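PDB 4FPW: CalU16 from Micromonospora echinospora, which probably protects its host against the self-made enediyne calicheamicin, acting as a self-sacrifice resistance protein with an AHSA1-family fold. Local coordinates for residues Q4-A9 / G127-L132; T41-I46 / G55-G60. All coordinates share one frame; numbering follows the deposited sequence.

Interaction 1: Q4-A9 / G127-L132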
ATOM      1  N   GLN A   4      -9.210 -11.859  -2.282  1.00 72.84           N
ATOM      2  CA  GLN A   4     -10.506 -12.591  -2.086  1.00 73.41           C
ATOM      3  C   GLN A   4     -11.665 -11.637  -1.786  1.00 72.90           C
ATOM      4  O   GLN A   4     -12.724 -11.732  -2.422  1.00 80.86           O
ATOM      5  CB  GLN A   4     -10.393 -13.635  -0.961  1.00 74.12           C
ATOM      6  CG  GLN A   4     -11.706 -14.341  -0.623  1.00 77.18           C
ATOM      7  CD  GLN A   4     -11.714 -14.976   0.762  1.00 80.28           C
ATOM      8  OE1 GLN A   4     -12.622 -14.730   1.559  1.00 83.04           O
ATOM      9  NE2 GLN A   4     -10.708 -15.803   1.053  1.00 78.54           N
ATOM     10  N   ALA A   5     -11.469 -10.758  -0.800  1.00 65.32           N
ATOM     11  CA  ALA A   5     -12.503  -9.817  -0.347  1.00 62.24           C
ATOM     12  C   ALA A   5     -11.920  -8.830   0.670  1.00 58.47           C
ATOM     13  O   ALA A   5     -11.377  -9.255   1.697  1.00 58.47           O
ATOM     14  CB  ALA A   5     -13.675 -10.569   0.278  1.00 64.07           C
ATOM     15  N   THR A   6     -12.069  -7.527   0.404  1.00 54.60           N
ATOM     16  CA  THR A   6     -11.352  -6.486   1.169  1.00 51.95           C
ATOM     17  C   THR A   6     -12.218  -5.716   2.196  1.00 51.48           C
ATOM     18  O   THR A   6     -13.379  -5.359   1.934  1.00 48.73           O
ATOM     19  CB  THR A   6     -10.612  -5.445   0.274  1.00 50.00           C
ATOM     20  OG1 THR A   6     -11.081  -4.118   0.562  1.00 49.00           O
ATOM     21  CG2 THR A   6     -10.746  -5.740  -1.226  1.00 49.71           C
ATOM     22  N   GLU A   7     -11.592  -5.470   3.352  1.00 50.66           N
ATOM     23  CA  GLU A   7     -12.131  -4.674   4.442  1.00 49.57           C
ATOM     24  C   GLU A   7     -11.266  -3.433   4.553  1.00 48.18           C
ATOM     25  O   GLU A   7     -10.053  -3.527   4.801  1.00 48.01           O
ATOM     26  CB  GLU A   7     -12.045  -5.453   5.758  1.00 50.74           C
ATOM     27  CG  GLU A   7     -12.563  -4.711   6.983  1.00 51.72           C
ATOM     28  CD  GLU A   7     -12.403  -5.526   8.257  1.00 54.34           C
ATOM     29  OE1 GLU A   7     -11.265  -5.602   8.767  1.00 53.04           O
ATOM     30  OE2 GLU A   7     -13.407  -6.099   8.757  1.00 56.47           O
ATOM     31  N   ARG A   8     -11.895  -2.280   4.368  1.00 47.20           N
ATOM     32  CA  ARG A   8     -11.238  -0.998   4.487  1.00 44.98           C
ATOM     33  C   ARG A   8     -11.405  -0.457   5.885  1.00 45.40           C
ATOM     34  O   ARG A   8     -12.407  -0.728   6.551  1.00 43.74           O
ATOM     35  CB  ARG A   8     -11.865   0.006   3.536  1.00 44.45           C
ATOM     36  CG  ARG A   8     -11.719  -0.329   2.068  1.00 42.87           C
ATOM     37  CD  ARG A   8     -12.483   0.681   1.225  1.00 42.27           C
ATOM     38  NE  ARG A   8     -12.821   0.092  -0.061  1.00 43.44           N
ATOM     39  CZ  ARG A   8     -14.039  -0.288  -0.440  1.00 44.18           C
ATOM     40  NH1 ARG A   8     -15.088  -0.109   0.344  1.00 44.39           N
ATOM     41  NH2 ARG A   8     -14.209  -0.833  -1.637  1.00 45.25           N
ATOM     42  N   ALA A   9     -10.438   0.361   6.300  1.00 45.51           N
ATOM     43  CA  ALA A   9     -10.480   1.000   7.610  1.00 45.62           C
ATOM     44  C   ALA A   9      -9.581   2.249   7.703  1.00 46.47           C
ATOM     45  O   ALA A   9      -8.879   2.631   6.748  1.00 44.01           O
ATOM     46  CB  ALA A   9     -10.116  -0.007   8.685  1.00 45.89           C
ATOM     47  N   GLY A 127      -5.934   4.250  -4.655  1.00 40.42           N
ATOM     48  CA  GLY A 127      -4.781   3.943  -5.472  1.00 39.09           C
ATOM     49  C   GLY A 127      -4.161   2.619  -5.134  1.00 39.40           C
ATOM     50  O   GLY A 127      -3.726   1.888  -6.024  1.00 40.19           O
ATOM     51  N   TRP A 128      -4.105   2.294  -3.854  1.00 40.15           N
ATOM     52  CA  TRP A 128      -3.620   0.968  -3.467  1.00 42.43           C
ATOM     53  C   TRP A 128      -4.594  -0.138  -3.818  1.00 43.18           C
ATOM     54  O   TRP A 128      -4.183  -1.237  -4.186  1.00 44.68           O
ATOM     55  CB  TRP A 128      -3.284   0.903  -1.983  1.00 42.13           C
ATOM     56  CG  TRP A 128      -2.024   1.599  -1.713  1.00 42.86           C
ATOM     57  CD1 TRP A 128      -1.877   2.790  -1.092  1.00 42.48           C
ATOM     58  CD2 TRP A 128      -0.713   1.184  -2.113  1.00 43.37           C
ATOM     59  NE1 TRP A 128      -0.562   3.138  -1.058  1.00 41.96           N
ATOM     60  CE2 TRP A 128       0.182   2.169  -1.670  1.00 42.82           C
ATOM     61  CE3 TRP A 128      -0.206   0.054  -2.771  1.00 44.24           C
ATOM     62  CZ2 TRP A 128       1.568   2.078  -1.867  1.00 42.77           C
ATOM     63  CZ3 TRP A 128       1.173  -0.038  -2.973  1.00 43.88           C
ATOM     64  CH2 TRP A 128       2.042   0.971  -2.516  1.00 43.09           C
ATOM     65  N   GLU A 129      -5.882   0.141  -3.700  1.00 44.94           N
ATOM     66  CA  GLU A 129      -6.880  -0.882  -4.001  1.00 44.82           C
ATOM     67  C   GLU A 129      -6.789  -1.301  -5.451  1.00 45.72           C
ATOM     68  O   GLU A 129      -6.833  -2.495  -5.742  1.00 46.29           O
ATOM     69  CB  GLU A 129      -8.279  -0.385  -3.696  1.00 44.44           C
ATOM     70  CG  GLU A 129      -8.728  -0.678  -2.282  1.00 43.36           C
ATOM     71  CD  GLU A 129     -10.142  -0.206  -2.051  1.00 43.37           C
ATOM     72  OE1 GLU A 129     -10.342   0.991  -1.777  1.00 44.87           O
ATOM     73  OE2 GLU A 129     -11.069  -1.013  -2.177  1.00 43.59           O
HETATM   74  N   MSE A 130      -6.645  -0.324  -6.350  1.00 46.49           N
HETATM   75  CA  MSE A 130      -6.490  -0.601  -7.784  1.00 47.53           C
HETATM   76  C   MSE A 130      -5.276  -1.461  -7.979  1.00 46.51           C
HETATM   77  O   MSE A 130      -5.295  -2.441  -8.730  1.00 47.39           O
HETATM   78  CB  MSE A 130      -6.266   0.669  -8.596  1.00 50.98           C
HETATM   79  CG  MSE A 130      -7.416   1.676  -8.524  1.00 55.15           C
HETATM   80 SE   MSE A 130      -9.092   0.968  -9.319  1.00 60.74          SE
HETATM   81  CE  MSE A 130     -10.130   2.351  -8.460  1.00 56.32           C
ATOM     82  N   ALA A 131      -4.199  -1.102  -7.297  1.00 44.20           N
ATOM     83  CA  ALA A 131      -2.945  -1.830  -7.410  1.00 43.88           C
ATOM     84  C   ALA A 131      -3.035  -3.239  -6.834  1.00 43.39           C
ATOM     85  O   ALA A 131      -2.481  -4.185  -7.407  1.00 43.64           O
ATOM     86  CB  ALA A 131      -1.827  -1.062  -6.722  1.00 43.70           C
ATOM     87  N   LEU A 132      -3.700  -3.377  -5.690  1.00 42.13           N
ATOM     88  CA  LEU A 132      -3.870  -4.690  -5.078  1.00 42.37           C
ATOM     89  C   LEU A 132      -4.732  -5.622  -5.950  1.00 43.86           C
ATOM     90  O   LEU A 132      -4.581  -6.837  -5.862  1.00 42.84           O
ATOM     91  CB  LEU A 132      -4.410  -4.564  -3.653  1.00 41.24           C
ATOM     92  CG  LEU A 132      -3.342  -4.027  -2.685  1.00 39.72           C
ATOM     93  CD1 LEU A 132      -3.967  -3.598  -1.374  1.00 39.12           C
ATOM     94  CD2 LEU A 132      -2.216  -5.029  -2.434  1.00 38.66           C
TER

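Interaction 2: T41-I46 / G55-G60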
ATOM      1  N   THR A  41       7.805  -7.701  -2.715  1.00 47.97           N
ATOM      2  CA  THR A  41       9.141  -7.189  -2.392  1.00 48.41           C
ATOM      3  C   THR A  41      10.236  -7.520  -3.423  1.00 48.72           C
ATOM      4  O   THR A  41      11.202  -6.789  -3.515  1.00 51.56           O
ATOM      5  CB  THR A  41       9.571  -7.636  -0.982  1.00 49.20           C
ATOM      6  OG1 THR A  41       9.750  -9.051  -0.948  1.00 49.69           O
ATOM      7  CG2 THR A  41       8.505  -7.248   0.053  1.00 49.72           C
ATOM      8  N   ASP A  42      10.101  -8.597  -4.191  1.00 48.98           N
ATOM      9  CA  ASP A  42      11.058  -8.919  -5.257  1.00 50.86           C
ATOM     10  C   ASP A  42      10.721  -8.082  -6.510  1.00 52.93           C
ATOM     11  O   ASP A  42       9.649  -8.262  -7.110  1.00 54.78           O
ATOM     12  CB  ASP A  42      10.985 -10.422  -5.567  1.00 52.89           C
ATOM     13  CG  ASP A  42      12.032 -10.894  -6.579  1.00 56.20           C
ATOM     14  OD1 ASP A  42      12.854 -10.086  -7.081  1.00 58.17           O
ATOM     15  OD2 ASP A  42      12.019 -12.111  -6.891  1.00 57.49           O
ATOM     16  N   PRO A  43      11.624  -7.168  -6.924  1.00 51.76           N
ATOM     17  CA  PRO A  43      11.288  -6.255  -8.032  1.00 51.70           C
ATOM     18  C   PRO A  43      10.976  -6.939  -9.367  1.00 51.89           C
ATOM     19  O   PRO A  43      10.273  -6.368 -10.195  1.00 51.23           O
ATOM     20  CB  PRO A  43      12.543  -5.380  -8.168  1.00 52.24           C
ATOM     21  CG  PRO A  43      13.639  -6.205  -7.585  1.00 52.62           C
ATOM     22  CD  PRO A  43      13.003  -6.966  -6.457  1.00 51.77           C
ATOM     23  N   ASN A  44      11.499  -8.143  -9.571  1.00 52.42           N
ATOM     24  CA  ASN A  44      11.145  -8.950 -10.742  1.00 53.33           C
ATOM     25  C   ASN A  44       9.775  -9.629 -10.598  1.00 52.19           C
ATOM     26  O   ASN A  44       9.329 -10.322 -11.503  1.00 52.11           O
ATOM     27  CB  ASN A  44      12.203 -10.029 -10.993  1.00 55.25           C
ATOM     28  CG  ASN A  44      13.551  -9.457 -11.405  1.00 56.45           C
ATOM     29  OD1 ASN A  44      13.640  -8.564 -12.245  1.00 56.11           O
ATOM     30  ND2 ASN A  44      14.616  -9.995 -10.823  1.00 58.27           N
ATOM     31  N   ARG A  45       9.130  -9.457  -9.450  1.00 50.51           N
ATOM     32  CA  ARG A  45       7.756  -9.873  -9.276  1.00 50.66           C
ATOM     33  C   ARG A  45       6.825  -8.669  -9.108  1.00 49.43           C
ATOM     34  O   ARG A  45       5.704  -8.692  -9.604  1.00 47.20           O
ATOM     35  CB  ARG A  45       7.641 -10.828  -8.089  1.00 51.93           C
ATOM     36  CG  ARG A  45       8.388 -12.123  -8.312  1.00 55.01           C
ATOM     37  CD  ARG A  45       7.832 -13.247  -7.461  1.00 57.86           C
ATOM     38  NE  ARG A  45       8.736 -14.385  -7.533  1.00 61.40           N
ATOM     39  CZ  ARG A  45       8.786 -15.403  -6.675  1.00 63.97           C
ATOM     40  NH1 ARG A  45       7.965 -15.474  -5.630  1.00 62.64           N
ATOM     41  NH2 ARG A  45       9.679 -16.373  -6.875  1.00 66.62           N
ATOM     42  N   ILE A  46       7.278  -7.628  -8.409  1.00 49.01           N
ATOM     43  CA  ILE A  46       6.507  -6.376  -8.325  1.00 48.36           C
ATOM     44  C   ILE A  46       6.292  -5.824  -9.742  1.00 49.30           C
ATOM     45  O   ILE A  46       5.309  -5.149 -10.035  1.00 49.50           O
ATOM     46  CB  ILE A  46       7.228  -5.320  -7.470  1.00 48.67           C
ATOM     47  CG1 ILE A  46       7.390  -5.794  -6.021  1.00 48.54           C
ATOM     48  CG2 ILE A  46       6.462  -4.006  -7.465  1.00 49.20           C
ATOM     49  CD1 ILE A  46       8.407  -4.991  -5.238  1.00 47.65           C
ATOM     50  N   GLY A  55      16.808   1.566  -6.981  1.00 58.47           N
ATOM     51  CA  GLY A  55      17.637   1.977  -5.863  1.00 59.42           C
ATOM     52  C   GLY A  55      18.106   0.715  -5.182  1.00 60.70           C
ATOM     53  O   GLY A  55      17.925  -0.377  -5.732  1.00 60.52           O
ATOM     54  N   ASP A  56      18.725   0.865  -4.009  1.00 61.54           N
ATOM     55  CA  ASP A  56      19.078  -0.275  -3.164  1.00 62.22           C
ATOM     56  C   ASP A  56      17.853  -0.659  -2.344  1.00 62.18           C
ATOM     57  O   ASP A  56      17.481   0.034  -1.381  1.00 61.37           O
ATOM     58  CB  ASP A  56      20.271   0.022  -2.248  1.00 63.84           C
ATOM     59  CG  ASP A  56      20.122   1.328  -1.477  1.00 66.23           C
ATOM     60  OD1 ASP A  56      20.479   1.350  -0.279  1.00 69.70           O
ATOM     61  OD2 ASP A  56      19.644   2.330  -2.061  1.00 64.93           O
ATOM     62  N   LEU A  57      17.212  -1.753  -2.754  1.00 63.14           N
ATOM     63  CA  LEU A  57      16.122  -2.342  -1.981  1.00 63.13           C
ATOM     64  C   LEU A  57      16.704  -3.135  -0.809  1.00 62.58           C
ATOM     65  O   LEU A  57      17.052  -4.309  -0.933  1.00 62.28           O
ATOM     66  CB  LEU A  57      15.231  -3.213  -2.866  1.00 63.46           C
ATOM     67  CG  LEU A  57      14.680  -2.500  -4.105  1.00 64.11           C
ATOM     68  CD1 LEU A  57      13.724  -3.417  -4.850  1.00 64.71           C
ATOM     69  CD2 LEU A  57      13.999  -1.173  -3.780  1.00 63.58           C
ATOM     70  N   ARG A  58      16.852  -2.432   0.310  1.00 63.03           N
ATOM     71  CA  ARG A  58      17.277  -2.998   1.583  1.00 62.25           C
ATOM     72  C   ARG A  58      16.998  -1.948   2.649  1.00 58.92           C
ATOM     73  O   ARG A  58      16.772  -0.782   2.328  1.00 59.98           O
ATOM     74  CB  ARG A  58      18.763  -3.364   1.573  1.00 66.66           C
ATOM     75  CG  ARG A  58      19.684  -2.239   1.100  1.00 70.10           C
ATOM     76  CD  ARG A  58      21.054  -2.266   1.768  1.00 73.32           C
ATOM     77  NE  ARG A  58      21.749  -0.987   1.598  1.00 76.90           N
ATOM     78  CZ  ARG A  58      21.568   0.102   2.355  1.00 78.57           C
ATOM     79  NH1 ARG A  58      20.711   0.102   3.372  1.00 77.65           N
ATOM     80  NH2 ARG A  58      22.256   1.211   2.092  1.00 79.71           N
ATOM     81  N   GLU A  59      17.024  -2.360   3.912  1.00 56.52           N
ATOM     82  CA  GLU A  59      16.603  -1.492   5.016  1.00 54.27           C
ATOM     83  C   GLU A  59      17.461  -0.238   5.079  1.00 53.04           C
ATOM     84  O   GLU A  59      18.651  -0.306   4.846  1.00 54.39           O
ATOM     85  CB  GLU A  59      16.680  -2.252   6.338  1.00 54.79           C
ATOM     86  CG  GLU A  59      15.778  -1.713   7.429  1.00 54.39           C
ATOM     87  CD  GLU A  59      15.690  -2.660   8.604  1.00 54.80           C
ATOM     88  OE1 GLU A  59      16.739  -3.077   9.105  1.00 55.79           O
ATOM     89  OE2 GLU A  59      14.574  -2.992   9.043  1.00 57.90           O
ATOM     90  N   GLY A  60      16.849   0.912   5.351  1.00 52.16           N
ATOM     91  CA  GLY A  60      17.551   2.193   5.287  1.00 51.64           C
ATOM     92  C   GLY A  60      17.943   2.619   3.876  1.00 51.68           C
ATOM     93  O   GLY A  60      18.380   3.751   3.676  1.00 53.89           O
TER

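Interaction 1: Q4-A9 / G127-L132
E129 OE2 takes two N-H groups from the same arginine, R8 NE at 3.0 Å and R8 NH2 at 3.2 Å. This is a side-on salt bridge, in which both nitrogens converge on a single oxygen. The NE bond is the straighter of the two, with an N-H...O angle of 155°. R8 NH2 comes in on the syn lone pair of OE2, whereas NE lies above the carboxylate plane; from the arginine's side, OE2 sits close to the guanidinium plane. The two planes are 53° apart, so the groups are not coplanar, and R8 NE also makes a weak bond to E129 OE1, at 3.1 Å. OE1 has a stronger partner in W173 NE1, and the carboxylate is thus shared between R8 of strand 7-15 and W173 of helix 161-177. Placing the guanidinium depends on the arginine chain: with CG anti to the carbonyl carbon (chi1 -64°) and the chain extended from there to NE, R8 meets the glutamate at about a right angle. Since E129 is buried, the arginine and the tryptophan would be expected to stabilise its negative charge; R169 adds a long, weak ion pair with OE2. R8 also packs on A172 and W173, while E129 touches I25 on the neighbouring strand 20-29. Here the ion pair ties the edge strand 7-15 to helix 118-138, and a long helix packed on an antiparallel sheet is the hallmark of the helix-grip fold of the Bet v 1-like superfamily.

Interaction 2: T41-I46 / G55-G60
One face of the P43 ring receives the L57 CD1 methyl, which lies above the ring but offset past CG. In the Bet v 1-like fold of this protein, the contact joins the start of helix 43-49 to the loop between strands 53-54 and 62-65. CD1 is nearly equidistant from three ring atoms, 3.9 Å from P43 CG and 4.0 Å from both CB and CD, while the other leucine methyl stays farther away. With CG anti to its carbonyl carbon (chi1 -54°) and CD1 anti to CA (chi2 -176°), L57 reaches CD1 out to the ring. The leucine and the proline run alongside one another, pointing opposite ways, and L57 also rests on I73 of strand 70-77. P43 is the first residue of its helix, just after the N-cap residue D42. The cap is weak, with N44 N 3.4 Å from D42 OD1, but the carbonyl oxygen of D42 accepts from both R45 N and I46 N and so fastens the first turn that carries the proline. Within the loop, a second flat group is met over its face: D56 OD1 lies 3.0 Å from R58 NH2, well out of the guanidinium plane, an attraction of charges alone.

In the fold
Along the chain, interaction 2 (41-46 with 55-60) is nested inside the long loop closed by interaction 1 (4-9 with 127-132). In space they lie on opposite sides of the chain's centre, their own centres 22 Å apart and their nearest atoms about 8 Å apart without touching. Interaction 1 is the more central: its centre lies about 9 Å from the centre of the chain, that of interaction 2, a surface contact, about 15 Å. They also differ in chemistry, one ionic and partly buried, the other apolar. Relatives with this fold commonly hold a pocket between the sheet and the long helix; neither contact can be assigned to a known site here.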